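Local coordinates for protein probable glutathione S-transferase (Pseudomonas aeruginosa, PDB 6JWK) that probably isomerises maleylpyruvate or maleylacetoacetate with the help of glutathione, as a zeta-class member of the glutathione S-transferase superfamily, at residues 127-139 with 170-184. Numbering follows the deposited sequence.
Sequences RQRWYAHWVAEGL and QLANARRMGCDLAPY
In the all-helical C-terminal domain of this GST fold, the long helix 124-149 packs against the end of helix 162-176 and the loop leading to helix 185-195, with Y131 and Y184 each receiving an aliphatic carbon over a ring face. The helix segments run roughly antiparallel, at 141°, their axes approaching to 10.6 Å at the closest, and the contact is mostly apolar. Y131 reaches over with its ring anti to the backbone N (chi1 -159°), and M177 lies across it: M177 CG sits 3.4 Å from the Y131 ring centroid, almost on the normal. Bends at chi2 and chi3 fold the methionine back, so that its SD stays above the same face in a Met-aromatic contact and CE approaches Y131 CD2. N173, beyond the ring, bonds through ND2 to S10 and through OD1 to R176. G178, with positive phi, ends helix 162-176 in a Schellman motif, and the chain then brings C179 SG against A132 CA (3.9 Å) and V135 CG1 (4.0 Å). V135 CG1 also touches A174 CB at 3.8 Å. Further along, L139 CD1 meets the CD2 methyls of L171 and L181. Y184, at the N-cap position just before helix 185-195, lies between L139 and P183: L139 CB stands 3.7 Å from the Y184 ring centroid, and P183 CB covers the opposite face toward the rim.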
# COMPACT_ATOMS: atom_id res chain seq x y z
N ARG B 127 -14.13 5.54 18.44
CA ARG B 127 -12.81 5.61 17.76
C ARG B 127 -11.97 4.39 18.13
O ARG B 127 -11.55 3.68 17.18
CB ARG B 127 -12.07 6.91 18.08
CG ARG B 127 -12.19 7.92 16.96
CD ARG B 127 -12.38 9.33 17.43
NE ARG B 127 -11.39 9.67 18.43
CZ ARG B 127 -11.61 10.53 19.40
NH1 ARG B 127 -12.78 11.11 19.52
NH2 ARG B 127 -10.66 10.80 20.27
N GLN B 128 -11.73 4.18 19.43
CA GLN B 128 -11.22 2.92 20.04
C GLN B 128 -11.74 1.70 19.29
O GLN B 128 -10.90 0.85 18.86
CB GLN B 128 -11.65 2.85 21.52
CG GLN B 128 -11.83 1.42 22.05
CD GLN B 128 -10.45 0.86 22.06
OE1 GLN B 128 -9.51 1.64 22.03
NE2 GLN B 128 -10.31 -0.45 21.99
N ARG B 129 -13.07 1.51 19.20
CA ARG B 129 -13.69 0.28 18.63
C ARG B 129 -13.45 0.19 17.10
O ARG B 129 -13.30 -0.93 16.53
CB ARG B 129 -15.21 0.26 18.90
CG ARG B 129 -15.59 -0.00 20.36
CD ARG B 129 -17.08 0.01 20.73
NE ARG B 129 -17.75 0.98 19.87
CZ ARG B 129 -18.46 0.70 18.76
NH1 ARG B 129 -18.67 -0.55 18.39
NH2 ARG B 129 -18.95 1.70 18.04
N TRP B 130 -13.45 1.33 16.42
CA TRP B 130 -13.07 1.34 14.98
C TRP B 130 -11.64 0.80 14.86
O TRP B 130 -11.43 -0.10 14.05
CB TRP B 130 -13.21 2.77 14.44
CG TRP B 130 -12.43 3.15 13.22
CD1 TRP B 130 -11.11 3.49 13.13
CD2 TRP B 130 -13.00 3.39 11.92
NE1 TRP B 130 -10.80 3.88 11.86
CE2 TRP B 130 -11.94 3.83 11.10
CE3 TRP B 130 -14.28 3.25 11.37
CZ2 TRP B 130 -12.14 4.14 9.75
CZ3 TRP B 130 -14.48 3.56 10.04
CH2 TRP B 130 -13.41 3.97 9.23
N TYR B 131 -10.71 1.37 15.62
CA TYR B 131 -9.25 1.07 15.59
C TYR B 131 -9.09 -0.45 15.75
O TYR B 131 -8.40 -1.13 14.93
CB TYR B 131 -8.51 1.91 16.62
CG TYR B 131 -7.04 2.06 16.36
CD1 TYR B 131 -6.15 1.00 16.52
CD2 TYR B 131 -6.54 3.28 15.96
CE1 TYR B 131 -4.79 1.17 16.28
CE2 TYR B 131 -5.18 3.46 15.72
CZ TYR B 131 -4.31 2.40 15.90
OH TYR B 131 -2.98 2.65 15.63
N ALA B 132 -9.80 -0.99 16.74
CA ALA B 132 -9.64 -2.37 17.23
C ALA B 132 -10.26 -3.32 16.21
O ALA B 132 -9.74 -4.43 16.03
CB ALA B 132 -10.25 -2.52 18.62
N HIS B 133 -11.30 -2.88 15.48
CA HIS B 133 -11.92 -3.73 14.43
C HIS B 133 -10.92 -3.95 13.26
O HIS B 133 -10.75 -5.08 12.82
CB HIS B 133 -13.29 -3.16 13.97
CG HIS B 133 -13.86 -3.86 12.78
ND1 HIS B 133 -14.38 -5.14 12.84
CD2 HIS B 133 -13.96 -3.47 11.48
CE1 HIS B 133 -14.81 -5.50 11.64
NE2 HIS B 133 -14.53 -4.51 10.79
N TRP B 134 -10.32 -2.91 12.72
CA TRP B 134 -9.45 -3.01 11.53
C TRP B 134 -8.17 -3.75 12.00
O TRP B 134 -7.64 -4.59 11.23
CB TRP B 134 -9.19 -1.62 10.94
CG TRP B 134 -10.45 -0.91 10.54
CD1 TRP B 134 -10.85 0.32 10.96
CD2 TRP B 134 -11.49 -1.41 9.69
NE1 TRP B 134 -12.08 0.62 10.42
CE2 TRP B 134 -12.50 -0.43 9.66
CE3 TRP B 134 -11.67 -2.56 8.92
CZ2 TRP B 134 -13.68 -0.58 8.92
CZ3 TRP B 134 -12.81 -2.70 8.16
CH2 TRP B 134 -13.81 -1.72 8.16
N VAL B 135 -7.72 -3.47 13.22
CA VAL B 135 -6.58 -4.20 13.82
C VAL B 135 -6.91 -5.69 13.90
O VAL B 135 -6.07 -6.46 13.41
CB VAL B 135 -6.11 -3.60 15.17
CG1 VAL B 135 -5.22 -4.57 15.95
CG2 VAL B 135 -5.35 -2.30 14.94
N ALA B 136 -8.03 -6.13 14.46
CA ALA B 136 -8.31 -7.58 14.65
C ALA B 136 -8.39 -8.28 13.30
O ALA B 136 -7.76 -9.29 13.11
CB ALA B 136 -9.60 -7.82 15.44
N GLU B 137 -9.14 -7.72 12.36
CA GLU B 137 -9.28 -8.28 11.00
C GLU B 137 -7.89 -8.42 10.36
O GLU B 137 -7.61 -9.50 9.82
CB GLU B 137 -10.11 -7.35 10.09
CG GLU B 137 -11.50 -7.07 10.61
CD GLU B 137 -12.49 -8.16 10.29
OE1 GLU B 137 -12.63 -8.45 9.10
OE2 GLU B 137 -13.04 -8.74 11.22
N GLY B 138 -7.09 -7.36 10.39
CA GLY B 138 -5.78 -7.35 9.70
C GLY B 138 -4.75 -8.26 10.37
O GLY B 138 -4.04 -8.97 9.68
N LEU B 139 -4.62 -8.18 11.69
CA LEU B 139 -3.55 -8.94 12.39
C LEU B 139 -3.89 -10.44 12.41
O LEU B 139 -2.95 -11.23 12.36
CB LEU B 139 -3.34 -8.39 13.81
CG LEU B 139 -2.73 -7.00 13.90
CD1 LEU B 139 -2.31 -6.71 15.32
CD2 LEU B 139 -1.58 -6.79 12.95
N GLN B 170 3.10 -1.08 13.45
CA GLN B 170 1.67 -1.42 13.55
C GLN B 170 1.36 -2.07 14.93
O GLN B 170 0.29 -1.76 15.53
CB GLN B 170 1.30 -2.36 12.40
CG GLN B 170 -0.17 -2.79 12.42
CD GLN B 170 -1.01 -1.56 12.28
OE1 GLN B 170 -1.57 -1.06 13.26
NE2 GLN B 170 -1.05 -1.03 11.06
N LEU B 171 2.22 -2.96 15.43
CA LEU B 171 1.98 -3.58 16.78
C LEU B 171 2.13 -2.53 17.88
O LEU B 171 1.27 -2.48 18.78
CB LEU B 171 2.94 -4.77 16.97
CG LEU B 171 2.65 -5.97 16.09
CD1 LEU B 171 3.82 -6.95 16.14
CD2 LEU B 171 1.35 -6.64 16.54
N ALA B 172 3.11 -1.63 17.80
CA ALA B 172 3.28 -0.57 18.84
C ALA B 172 1.98 0.25 18.89
O ALA B 172 1.45 0.46 19.97
CB ALA B 172 4.47 0.29 18.55
N ASN B 173 1.43 0.58 17.74
CA ASN B 173 0.20 1.40 17.59
C ASN B 173 -0.98 0.65 18.19
O ASN B 173 -1.76 1.29 18.95
CB ASN B 173 -0.13 1.70 16.14
CG ASN B 173 0.53 2.93 15.60
OD1 ASN B 173 1.08 3.73 16.37
ND2 ASN B 173 0.47 3.08 14.27
N ALA B 174 -1.16 -0.61 17.80
CA ALA B 174 -2.29 -1.43 18.28
C ALA B 174 -2.21 -1.55 19.81
O ALA B 174 -3.29 -1.46 20.49
CB ALA B 174 -2.32 -2.77 17.61
N ARG B 175 -1.00 -1.73 20.35
CA ARG B 175 -0.80 -1.94 21.81
C ARG B 175 -1.24 -0.66 22.51
O ARG B 175 -2.03 -0.75 23.47
CB ARG B 175 0.66 -2.26 22.13
CG ARG B 175 0.98 -2.32 23.63
CD ARG B 175 2.39 -2.86 23.88
NE ARG B 175 2.56 -4.21 23.29
CZ ARG B 175 3.24 -4.53 22.18
NH1 ARG B 175 3.88 -3.61 21.49
NH2 ARG B 175 3.23 -5.77 21.73
N ARG B 176 -0.75 0.48 22.01
CA ARG B 176 -0.99 1.81 22.60
C ARG B 176 -2.49 2.14 22.53
O ARG B 176 -2.96 2.88 23.42
CB ARG B 176 -0.12 2.87 21.92
CG ARG B 176 -0.10 4.18 22.68
CD ARG B 176 0.92 5.14 22.10
NE ARG B 176 0.51 5.51 20.75
CZ ARG B 176 1.09 5.11 19.61
NH1 ARG B 176 0.59 5.51 18.45
NH2 ARG B 176 2.16 4.33 19.61
N MET B 177 -3.23 1.61 21.57
CA MET B 177 -4.69 1.91 21.45
C MET B 177 -5.50 0.90 22.27
O MET B 177 -6.74 0.89 22.16
CB MET B 177 -5.13 1.89 19.98
CG MET B 177 -4.77 3.14 19.24
SD MET B 177 -5.50 4.63 19.99
CE MET B 177 -7.22 4.16 19.75
N GLY B 178 -4.86 0.02 23.03
CA GLY B 178 -5.60 -0.84 23.97
C GLY B 178 -6.11 -2.06 23.28
O GLY B 178 -6.98 -2.73 23.84
N CYS B 179 -5.56 -2.42 22.10
CA CYS B 179 -6.03 -3.63 21.39
C CYS B 179 -5.55 -4.89 22.10
O CYS B 179 -4.41 -4.93 22.60
CB CYS B 179 -5.57 -3.66 19.93
SG CYS B 179 -6.17 -2.22 19.01
N ASP B 180 -6.36 -5.92 22.02
CA ASP B 180 -6.01 -7.28 22.48
C ASP B 180 -5.05 -7.93 21.48
O ASP B 180 -5.52 -8.34 20.39
CB ASP B 180 -7.28 -8.13 22.64
CG ASP B 180 -6.99 -9.48 23.24
OD1 ASP B 180 -5.84 -9.66 23.68
OD2 ASP B 180 -7.84 -10.34 23.17
N LEU B 181 -3.80 -8.17 21.88
CA LEU B 181 -2.75 -8.75 21.00
C LEU B 181 -2.50 -10.23 21.35
O LEU B 181 -1.74 -10.91 20.61
CB LEU B 181 -1.50 -7.89 21.16
CG LEU B 181 -1.66 -6.43 20.72
CD1 LEU B 181 -0.33 -5.72 20.76
CD2 LEU B 181 -2.27 -6.34 19.33
N ALA B 182 -3.18 -10.76 22.36
CA ALA B 182 -3.11 -12.20 22.76
C ALA B 182 -3.37 -13.13 21.58
O ALA B 182 -2.73 -14.17 21.49
CB ALA B 182 -4.05 -12.49 23.91
N PRO B 183 -4.32 -12.87 20.65
CA PRO B 183 -4.52 -13.78 19.52
C PRO B 183 -3.37 -13.84 18.48
O PRO B 183 -3.43 -14.69 17.60
CB PRO B 183 -5.83 -13.34 18.86
CG PRO B 183 -6.48 -12.44 19.92
CD PRO B 183 -5.33 -11.82 20.71
N TYR B 184 -2.29 -13.06 18.64
CA TYR B 184 -1.20 -13.05 17.62
C TYR B 184 0.15 -13.43 18.26
O TYR B 184 1.13 -12.65 18.21
CB TYR B 184 -1.21 -11.70 16.90
CG TYR B 184 -2.59 -11.11 16.74
CD1 TYR B 184 -3.54 -11.69 15.91
CD2 TYR B 184 -3.00 -10.04 17.53
CE1 TYR B 184 -4.85 -11.22 15.84
CE2 TYR B 184 -4.29 -9.52 17.45
CZ TYR B 184 -5.20 -10.10 16.59
OH TYR B 184 -6.48 -9.62 16.61